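Local coordinates for protein dihydrodipicolinate synthase (Bacillus anthracis, PDB 1XKY) that probably catalyses the condensation of pyruvate with aspartate semialdehyde that opens the diaminopimelate branch of lysine biosynthesis, at residues V108-Y117 and L139-S150; G197-A205 and A240-T251. All blocks are in the same frame, centred on the assembly; numbering follows the deposited sequence.

Interaction 1. Residues V108-Y117 and L139-S150; sequences VDAVMLVAPY and LPVMLYNVPGRS
Strand 110-114 runs parallel to strand 141-145, pairing Val111 with Val141 and so on to Val114 with Tyr144. The axes approach to 4.6 Å and their directions differ by 29°. These neighbouring staves of the eight-stranded TIM barrel form a right-handed beta-alpha-beta crossover with helix 123-135. Val111, Leu113 and Ala115 donate their N-H groups to the carbonyls of Pro140, Met142 and Tyr144, while Met142 and Tyr144 donate back to Val111 and Leu113. One rung is bent: Tyr144 N reaches Leu113 O at 2.9 Å from above the carbonyl plane, with only 135° at the hydrogen. Pro140 has no N-H to offer, so it enters the ladder through its carbonyl while its ring packs against Asp109 and Ala110.

On one face of the sheet Met112, Met142 and Tyr144 cluster; Met112 and Tyr144 also touch Lys172 of the next strand, and Met142 touches Ala170. CG of Met112 leaves anti to the backbone N (chi1 -178°) and the flexible chain then bends twice, bringing CE to 3.5 Å from Met142 SD. The sulfur of Met112 makes an oblique Met-aromatic contact with the Tyr144 ring, 5.2 Å from its centroid. Val114 runs alongside Tyr144, its CG2 3.7 Å from CD2 of the ring, and Val146 lays CG1 over the ring centre. The two valines are squeezed together, Val146 CG1 standing only 3.4 Å from Val114 CG2. The other face carries branched aliphatics: Leu113 sets CD1 at 3.5 Å from Val141 CG1, crossing it at about a right angle and also packing on Phe130 of helix 123-135.

Beyond the strands, the small hydroxyl of Ser150 takes over, its OG donating to Ala115 O at 2.8 Å. A water then closes the loop end, donating one hydrogen to Pro116 O and the other to Ser150 O.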
loop_
_atom_site.group_PDB
_atom_site.type_symbol
_atom_site.label_atom_id
_atom_site.label_comp_id
_atom_site.label_asym_id
_atom_site.label_seq_id
_atom_site.Cartn_x
_atom_site.Cartn_y
_atom_site.Cartn_z
ATOM N N VAL A 108 28.736 16.851 -21.390
ATOM C CA VAL A 108 28.389 15.628 -20.656
ATOM C C VAL A 108 28.251 14.481 -21.671
ATOM O O VAL A 108 28.126 14.712 -22.875
ATOM C CB VAL A 108 27.093 15.767 -19.807
ATOM C CG1 VAL A 108 27.207 16.930 -18.830
ATOM C CG2 VAL A 108 25.842 15.905 -20.692
ATOM N N ASP A 109 28.287 13.247 -21.186
ATOM C CA ASP A 109 28.282 12.080 -22.066
ATOM C C ASP A 109 26.898 11.468 -22.271
ATOM O O ASP A 109 26.681 10.719 -23.226
ATOM C CB ASP A 109 29.248 11.038 -21.513
ATOM C CG ASP A 109 30.660 11.573 -21.407
ATOM O OD1 ASP A 109 31.121 11.824 -20.275
ATOM O OD2 ASP A 109 31.292 11.786 -22.470
ATOM N N ALA A 110 25.978 11.784 -21.364
ATOM C CA ALA A 110 24.632 11.254 -21.389
ATOM C C ALA A 110 23.765 12.074 -20.460
ATOM O O ALA A 110 24.272 12.893 -19.674
ATOM C CB ALA A 110 24.633 9.796 -20.937
ATOM N N VAL A 111 22.455 11.846 -20.527
ATOM C CA VAL A 111 21.538 12.481 -19.594
ATOM C C VAL A 111 20.632 11.446 -18.925
ATOM O O VAL A 111 20.324 10.406 -19.513
ATOM C CB VAL A 111 20.705 13.612 -20.262
ATOM C CG1 VAL A 111 21.611 14.728 -20.741
ATOM C CG2 VAL A 111 19.848 13.073 -21.403
ATOM N N MET A 112 20.247 11.744 -17.682
ATOM C CA MET A 112 19.296 10.947 -16.916
ATOM C C MET A 112 17.959 11.676 -16.919
ATOM O O MET A 112 17.900 12.863 -16.581
ATOM C CB MET A 112 19.785 10.775 -15.471
ATOM C CG MET A 112 18.892 9.918 -14.574
ATOM S SD MET A 112 19.208 8.154 -14.751
ATOM C CE MET A 112 20.574 7.923 -13.621
ATOM N N LEU A 113 16.895 10.955 -17.282
ATOM C CA LEU A 113 15.539 11.506 -17.335
ATOM C C LEU A 113 14.601 10.738 -16.394
ATOM O O LEU A 113 14.251 9.582 -16.650
ATOM C CB LEU A 113 15.008 11.438 -18.777
ATOM C CG LEU A 113 15.857 12.112 -19.870
ATOM C CD1 LEU A 113 15.169 11.979 -21.222
ATOM C CD2 LEU A 113 16.115 13.581 -19.567
ATOM N N VAL A 114 14.196 11.397 -15.311
ATOM C CA VAL A 114 13.313 10.812 -14.315
ATOM C C VAL A 114 11.845 10.816 -14.770
ATOM O O VAL A 114 11.416 11.707 -15.492
ATOM C CB VAL A 114 13.477 11.551 -12.942
ATOM C CG1 VAL A 114 12.819 12.936 -12.970
ATOM C CG2 VAL A 114 12.950 10.701 -11.799
ATOM N N ALA A 115 11.087 9.798 -14.359
ATOM C CA ALA A 115 9.628 9.845 -14.472
ATOM C C ALA A 115 9.123 11.134 -13.811
ATOM O O ALA A 115 9.434 11.387 -12.643
ATOM C CB ALA A 115 9.003 8.620 -13.794
ATOM N N PRO A 116 8.386 11.979 -14.558
ATOM C CA PRO A 116 7.832 13.191 -13.957
ATOM C C PRO A 116 7.124 12.935 -12.632
ATOM O O PRO A 116 6.242 12.070 -12.538
ATOM C CB PRO A 116 6.845 13.687 -15.013
ATOM C CG PRO A 116 7.463 13.275 -16.283
ATOM C CD PRO A 116 8.042 11.896 -15.985
ATOM N N TYR A 117 7.540 13.705 -11.634
ATOM C CA TYR A 117 6.983 13.694 -10.290
ATOM C C TYR A 117 5.890 14.751 -10.175
ATOM O O TYR A 117 5.822 15.673 -10.982
ATOM C CB TYR A 117 8.088 14.017 -9.266
ATOM C CG TYR A 117 9.000 15.126 -9.745
ATOM C CD1 TYR A 117 10.172 14.838 -10.435
ATOM C CD2 TYR A 117 8.664 16.466 -9.549
ATOM C CE1 TYR A 117 10.990 15.849 -10.906
ATOM C CE2 TYR A 117 9.482 17.487 -10.016
ATOM C CZ TYR A 117 10.644 17.165 -10.692
ATOM O OH TYR A 117 11.457 18.163 -11.157
ATOM N N LEU A 139 22.869 12.856 -27.538
ATOM C CA LEU A 139 23.442 12.095 -26.431
ATOM C C LEU A 139 22.606 10.886 -26.046
ATOM O O LEU A 139 21.384 10.895 -26.199
ATOM C CB LEU A 139 23.607 12.992 -25.202
ATOM C CG LEU A 139 24.695 14.066 -25.265
ATOM C CD1 LEU A 139 24.796 14.742 -23.913
ATOM C CD2 LEU A 139 26.026 13.474 -25.670
ATOM N N PRO A 140 23.273 9.832 -25.538
ATOM C CA PRO A 140 22.577 8.711 -24.932
ATOM C C PRO A 140 21.706 9.136 -23.742
ATOM O O PRO A 140 22.048 10.087 -23.006
ATOM C CB PRO A 140 23.714 7.795 -24.462
ATOM C CG PRO A 140 24.885 8.191 -25.255
ATOM C CD PRO A 140 24.734 9.637 -25.528
ATOM N N VAL A 141 20.595 8.424 -23.568
ATOM C CA VAL A 141 19.621 8.708 -22.522
ATOM C C VAL A 141 19.408 7.478 -21.627
ATOM O O VAL A 141 19.209 6.356 -22.120
ATOM C CB VAL A 141 18.262 9.137 -23.133
ATOM C CG1 VAL A 141 17.176 9.226 -22.059
ATOM C CG2 VAL A 141 18.403 10.448 -23.870
ATOM N N MET A 142 19.447 7.710 -20.315
ATOM C CA MET A 142 19.085 6.718 -19.313
ATOM C C MET A 142 17.789 7.186 -18.654
ATOM O O MET A 142 17.701 8.307 -18.145
ATOM C CB MET A 142 20.191 6.556 -18.263
ATOM C CG MET A 142 19.882 5.533 -17.156
ATOM S SD MET A 142 21.197 5.319 -15.913
ATOM C CE MET A 142 22.377 4.340 -16.818
ATOM N N LEU A 143 16.781 6.319 -18.685
ATOM C CA LEU A 143 15.530 6.557 -17.990
ATOM C C LEU A 143 15.698 6.259 -16.501
ATOM O O LEU A 143 16.543 5.454 -16.107
ATOM C CB LEU A 143 14.435 5.665 -18.569
ATOM C CG LEU A 143 14.131 5.754 -20.060
ATOM C CD1 LEU A 143 13.096 4.702 -20.415
ATOM C CD2 LEU A 143 13.645 7.134 -20.451
ATOM N N TYR A 144 14.881 6.901 -15.675
ATOM C CA TYR A 144 14.928 6.690 -14.238
ATOM C C TYR A 144 13.517 6.436 -13.722
ATOM O O TYR A 144 12.683 7.349 -13.674
ATOM C CB TYR A 144 15.591 7.899 -13.566
ATOM C CG TYR A 144 15.774 7.840 -12.059
ATOM C CD1 TYR A 144 15.608 6.658 -11.333
ATOM C CD2 TYR A 144 16.173 8.983 -11.364
ATOM C CE1 TYR A 144 15.801 6.627 -9.958
ATOM C CE2 TYR A 144 16.366 8.961 -9.991
ATOM C CZ TYR A 144 16.179 7.784 -9.295
ATOM O OH TYR A 144 16.380 7.771 -7.932
ATOM N N ASN A 145 13.261 5.177 -13.367
ATOM C CA ASN A 145 12.001 4.758 -12.756
ATOM C C ASN A 145 12.140 4.826 -11.233
ATOM O O ASN A 145 13.004 4.160 -10.647
ATOM C CB ASN A 145 11.658 3.330 -13.192
ATOM C CG ASN A 145 10.333 2.846 -12.643
ATOM O OD1 ASN A 145 9.303 3.506 -12.784
ATOM N ND2 ASN A 145 10.353 1.682 -12.011
ATOM N N VAL A 146 11.308 5.653 -10.608
ATOM C CA VAL A 146 11.400 5.891 -9.171
ATOM C C VAL A 146 10.020 6.194 -8.571
ATOM O O VAL A 146 9.736 7.331 -8.158
ATOM C CB VAL A 146 12.460 6.976 -8.859
ATOM C CG1 VAL A 146 12.093 8.334 -9.482
ATOM C CG2 VAL A 146 12.708 7.086 -7.358
ATOM N N PRO A 147 9.143 5.169 -8.539
ATOM C CA PRO A 147 7.785 5.343 -8.021
ATOM C C PRO A 147 7.763 5.791 -6.565
ATOM O O PRO A 147 6.817 6.447 -6.139
ATOM C CB PRO A 147 7.164 3.942 -8.183
ATOM C CG PRO A 147 8.325 3.023 -8.253
ATOM C CD PRO A 147 9.363 3.780 -8.989
ATOM N N GLY A 148 8.804 5.435 -5.817
ATOM C CA GLY A 148 8.979 5.900 -4.446
ATOM C C GLY A 148 9.201 7.400 -4.284
ATOM O O GLY A 148 9.169 7.898 -3.158
ATOM N N ARG A 149 9.446 8.115 -5.390
ATOM C CA ARG A 149 9.510 9.582 -5.377
ATOM C C ARG A 149 8.527 10.253 -6.336
ATOM O O ARG A 149 8.070 11.363 -6.068
ATOM C CB ARG A 149 10.927 10.065 -5.678
ATOM C CG ARG A 149 11.913 9.713 -4.595
ATOM C CD ARG A 149 13.310 10.150 -4.956
ATOM N NE ARG A 149 14.264 9.778 -3.918
ATOM C CZ ARG A 149 14.543 10.497 -2.831
ATOM N NH1 ARG A 149 13.937 11.660 -2.592
ATOM N NH2 ARG A 149 15.436 10.035 -1.963
ATOM N N SER A 150 8.208 9.587 -7.442
ATOM C CA SER A 150 7.350 10.162 -8.465
ATOM C C SER A 150 5.937 9.592 -8.471
ATOM O O SER A 150 5.100 10.098 -9.212
ATOM C CB SER A 150 7.979 9.988 -9.845
ATOM O OG SER A 150 9.141 10.790 -9.961
HETATM O O HOH W 1 4.112 12.071 -10.944
#

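Interaction 2. Residues G197-A205 and A240-T251; sequences GDDGLTLPA and AQKLHQLLVRVT
Leu203 reaches across to the helix carrying Ala240 and His244, and its branched end does the touching. CD2 rests 3.7 Å from His244 CB and 4.0 Å from Ala240 CB, where the small alanine leaves room for a methyl. The leucine holds CD2 there with a chi1 of -131°, well away from a staggered value, and Phe232 of helix 218-234 packs on it as well.

His244 meets the shorter segment with its ring edge. With CG anti to the backbone N (chi1 168°), the ring extends from the helix so that CE1 comes within 3.1 Å of Gly200 O, near the ring plane. Beside it, in that plane, ND1 lies 2.7 Å from a water that donates to Gly200 O and accepts from Leu203 N, so an imidazole suits a place that needs polar atoms on both sides. NE2 is hydrogen-bonded to Thr182 OG1 of the third subunit. Val248 CG2 sits 3.6 Å above one face of the ring, toward the rim, and also touches the CA of Gly200, whose lack of a side chain suits this close backbone approach.

The contact joins the loop and first helical turns after the seventh strand of the TIM barrel to helix 237-253, part of the C-terminal helical region typical of this family.

Asp199 faces Thr251, with CB 3.2 Å from Thr251 OG1; its carboxylate is engaged elsewhere, by Ser215 OG and the backbone N atoms of Val216 and Ala217. Its carbonyl oxygen accepts from Thr202 N and, at 2.7 Å, from Thr202 OG1, while Leu247 CD2 presses to 3.3 Å from the same oxygen. Thr251 repeats the pattern within its helix: its N and OG1 grip Leu247 O from opposite faces of the carbonyl plane.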
loop_
_atom_site.group_PDB
_atom_site.type_symbol
_atom_site.label_atom_id
_atom_site.label_comp_id
_atom_site.label_asym_id
_atom_site.label_seq_id
_atom_site.Cartn_x
_atom_site.Cartn_y
_atom_site.Cartn_z
ATOM N N GLY A 197 18.335 0.598 -9.294
ATOM C CA GLY A 197 18.341 1.918 -8.675
ATOM C C GLY A 197 18.322 1.819 -7.157
ATOM O O GLY A 197 18.197 2.832 -6.475
ATOM N N ASP A 198 18.447 0.603 -6.625
ATOM C CA ASP A 198 18.579 0.403 -5.174
ATOM C C ASP A 198 19.786 -0.468 -4.836
ATOM O O ASP A 198 19.913 -1.596 -5.322
ATOM C CB ASP A 198 17.303 -0.219 -4.605
ATOM C CG ASP A 198 16.131 0.744 -4.652
ATOM O OD1 ASP A 198 16.165 1.737 -3.892
ATOM O OD2 ASP A 198 15.213 0.534 -5.472
ATOM N N ASP A 199 20.652 0.062 -3.975
ATOM C CA ASP A 199 21.897 -0.602 -3.603
ATOM C C ASP A 199 21.704 -2.030 -3.122
ATOM O O ASP A 199 22.414 -2.939 -3.562
ATOM C CB ASP A 199 22.620 0.218 -2.526
ATOM C CG ASP A 199 23.393 1.369 -3.115
ATOM O OD1 ASP A 199 24.281 1.091 -3.947
ATOM O OD2 ASP A 199 23.117 2.535 -2.758
ATOM N N GLY A 200 20.736 -2.226 -2.228
ATOM C CA GLY A 200 20.471 -3.542 -1.664
ATOM C C GLY A 200 20.108 -4.586 -2.712
ATOM O O GLY A 200 20.368 -5.768 -2.524
ATOM N N LEU A 201 19.491 -4.154 -3.806
ATOM C CA LEU A 201 19.105 -5.067 -4.874
ATOM C C LEU A 201 20.182 -5.349 -5.914
ATOM O O LEU A 201 19.920 -6.085 -6.861
ATOM C CB LEU A 201 17.847 -4.553 -5.582
ATOM C CG LEU A 201 16.599 -4.532 -4.699
ATOM C CD1 LEU A 201 15.363 -4.208 -5.540
ATOM C CD2 LEU A 201 16.419 -5.850 -3.960
ATOM N N THR A 202 21.379 -4.786 -5.758
ATOM C CA THR A 202 22.432 -4.965 -6.773
ATOM C C THR A 202 22.607 -6.441 -7.161
ATOM O O THR A 202 22.505 -6.807 -8.342
ATOM C CB THR A 202 23.787 -4.412 -6.289
ATOM O OG1 THR A 202 23.660 -3.018 -5.968
ATOM C CG2 THR A 202 24.861 -4.600 -7.358
ATOM N N LEU A 203 22.847 -7.281 -6.157
ATOM C CA LEU A 203 23.138 -8.698 -6.392
ATOM C C LEU A 203 21.960 -9.474 -7.018
ATOM O O LEU A 203 22.124 -10.079 -8.072
ATOM C CB LEU A 203 23.659 -9.376 -5.110
ATOM C CG LEU A 203 24.935 -10.197 -5.305
ATOM C CD1 LEU A 203 26.037 -9.364 -5.991
ATOM C CD2 LEU A 203 25.441 -10.764 -3.981
ATOM N N PRO A 204 20.771 -9.447 -6.385
ATOM C CA PRO A 204 19.630 -10.117 -7.017
ATOM C C PRO A 204 19.228 -9.540 -8.385
ATOM O O PRO A 204 18.763 -10.286 -9.241
ATOM C CB PRO A 204 18.500 -9.955 -5.985
ATOM C CG PRO A 204 18.910 -8.818 -5.119
ATOM C CD PRO A 204 20.412 -8.861 -5.079
ATOM N N ALA A 205 19.409 -8.238 -8.592
ATOM C CA ALA A 205 19.150 -7.634 -9.903
ATOM C C ALA A 205 20.142 -8.145 -10.965
ATOM O O ALA A 205 19.754 -8.497 -12.075
ATOM C CB ALA A 205 19.204 -6.119 -9.815
ATOM N N ALA A 240 30.382 -13.211 -2.067
ATOM C CA ALA A 240 29.456 -12.215 -2.625
ATOM C C ALA A 240 28.312 -11.953 -1.639
ATOM O O ALA A 240 27.948 -10.807 -1.391
ATOM C CB ALA A 240 28.910 -12.671 -3.978
ATOM N N GLN A 241 27.781 -13.024 -1.057
ATOM C CA GLN A 241 26.690 -12.920 -0.083
ATOM C C GLN A 241 27.135 -12.208 1.201
ATOM O O GLN A 241 26.363 -11.453 1.778
ATOM C CB GLN A 241 26.093 -14.308 0.216
ATOM C CG GLN A 241 25.228 -14.844 -0.937
ATOM C CD GLN A 241 25.048 -16.362 -0.933
ATOM O OE1 GLN A 241 25.346 -17.027 0.055
ATOM N NE2 GLN A 241 24.553 -16.908 -2.046
ATOM N N LYS A 242 28.379 -12.430 1.625
ATOM C CA LYS A 242 28.925 -11.764 2.807
ATOM C C LYS A 242 28.983 -10.241 2.618
ATOM O O LYS A 242 28.602 -9.479 3.516
ATOM C CB LYS A 242 30.316 -12.314 3.129
ATOM C CG LYS A 242 30.916 -11.824 4.434
ATOM C CD LYS A 242 32.392 -12.188 4.514
ATOM C CE LYS A 242 33.007 -11.758 5.835
ATOM N NZ LYS A 242 32.632 -12.688 6.933
ATOM N N LEU A 243 29.445 -9.806 1.449
ATOM C CA LEU A 243 29.547 -8.372 1.138
ATOM C C LEU A 243 28.176 -7.756 0.843
ATOM O O LEU A 243 27.934 -6.587 1.163
ATOM C CB LEU A 243 30.523 -8.143 -0.023
ATOM C CG LEU A 243 32.001 -8.335 0.357
ATOM C CD1 LEU A 243 32.863 -8.541 -0.860
ATOM C CD2 LEU A 243 32.496 -7.143 1.174
ATOM N N HIS A 244 27.288 -8.546 0.245
ATOM C CA HIS A 244 25.891 -8.157 0.048
ATOM C C HIS A 244 25.228 -7.791 1.374
ATOM O O HIS A 244 24.491 -6.824 1.452
ATOM C CB HIS A 244 25.122 -9.292 -0.650
ATOM C CG HIS A 244 23.635 -9.127 -0.644
ATOM N ND1 HIS A 244 22.975 -8.218 -1.445
ATOM C CD2 HIS A 244 22.675 -9.775 0.059
ATOM C CE1 HIS A 244 21.674 -8.311 -1.232
ATOM N NE2 HIS A 244 21.467 -9.244 -0.318
ATOM N N GLN A 245 25.498 -8.579 2.407
ATOM C CA GLN A 245 24.960 -8.315 3.738
ATOM C C GLN A 245 25.418 -6.959 4.290
ATOM O O GLN A 245 24.617 -6.207 4.855
ATOM C CB GLN A 245 25.313 -9.471 4.681
ATOM C CG GLN A 245 24.420 -10.679 4.424
ATOM C CD GLN A 245 24.955 -11.982 4.980
ATOM O OE1 GLN A 245 24.448 -13.062 4.647
ATOM N NE2 GLN A 245 25.974 -11.899 5.822
ATOM N N LEU A 246 26.694 -6.652 4.095
ATOM C CA LEU A 246 27.261 -5.355 4.458
ATOM C C LEU A 246 26.595 -4.225 3.673
ATOM O O LEU A 246 26.205 -3.218 4.248
ATOM C CB LEU A 246 28.772 -5.349 4.192
ATOM C CG LEU A 246 29.533 -4.050 4.498
ATOM C CD1 LEU A 246 29.462 -3.734 5.973
ATOM C CD2 LEU A 246 30.982 -4.160 4.044
ATOM N N LEU A 247 26.473 -4.402 2.361
ATOM C CA LEU A 247 25.881 -3.393 1.485
ATOM C C LEU A 247 24.469 -3.020 1.947
ATOM O O LEU A 247 24.145 -1.836 2.083
ATOM C CB LEU A 247 25.874 -3.892 0.035
ATOM C CG LEU A 247 25.247 -3.005 -1.050
ATOM C CD1 LEU A 247 25.821 -1.601 -1.031
ATOM C CD2 LEU A 247 25.468 -3.656 -2.402
ATOM N N VAL A 248 23.656 -4.035 2.231
ATOM C CA VAL A 248 22.272 -3.843 2.685
ATOM C C VAL A 248 22.228 -3.066 3.999
ATOM O O VAL A 248 21.444 -2.129 4.154
ATOM C CB VAL A 248 21.537 -5.205 2.867
ATOM C CG1 VAL A 248 20.182 -5.016 3.556
ATOM C CG2 VAL A 248 21.356 -5.902 1.524
ATOM N N ARG A 249 23.082 -3.465 4.928
ATOM C CA ARG A 249 23.176 -2.844 6.245
ATOM C C ARG A 249 23.586 -1.377 6.118
ATOM O O ARG A 249 22.932 -0.479 6.660
ATOM C CB ARG A 249 24.212 -3.604 7.072
ATOM C CG ARG A 249 24.115 -3.416 8.553
ATOM C CD ARG A 249 24.671 -4.645 9.270
ATOM N NE ARG A 249 26.063 -4.919 8.910
ATOM C CZ ARG A 249 27.100 -4.212 9.352
ATOM N NH1 ARG A 249 26.916 -3.166 10.150
ATOM N NH2 ARG A 249 28.330 -4.539 8.986
ATOM N N VAL A 250 24.675 -1.142 5.392
ATOM C CA VAL A 250 25.180 0.213 5.185
ATOM C C VAL A 250 24.145 1.092 4.472
ATOM O O VAL A 250 23.896 2.240 4.876
ATOM C CB VAL A 250 26.528 0.189 4.423
ATOM C CG1 VAL A 250 26.924 1.589 3.919
ATOM C CG2 VAL A 250 27.615 -0.397 5.325
ATOM N N THR A 251 23.529 0.545 3.430
ATOM C CA THR A 251 22.541 1.288 2.661
ATOM C C THR A 251 21.339 1.696 3.506
ATOM O O THR A 251 20.925 2.855 3.474
ATOM C CB THR A 251 22.076 0.501 1.423
ATOM O OG1 THR A 251 23.212 0.240 0.590
ATOM C CG2 THR A 251 21.071 1.313 0.633
HETATM O O HOH W 2 23.114 -6.350 -3.382
#

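How the interactions relate
Both contacts are buried, but they lie on opposite sides of the chain's centre, with their own centres 22 Å apart; the nearest atoms come to about 5 Å without touching. Interaction 1 belongs to the barrel wall itself and rests on direct backbone hydrogen bonds, whereas interaction 2 lies farther out, joins the turn and helix after strand 193-196 to helix 237-253, and relies on methyl packing, a histidine edge and a bridging water. They share no element. Asp173 nevertheless connects their surroundings, hydrogen-bonding through its side chain to Asn145 and through its backbone to Gly197. Each also adjoins a different subunit: the second meets Tyr117 and Arg149, the third His244 and Gln241.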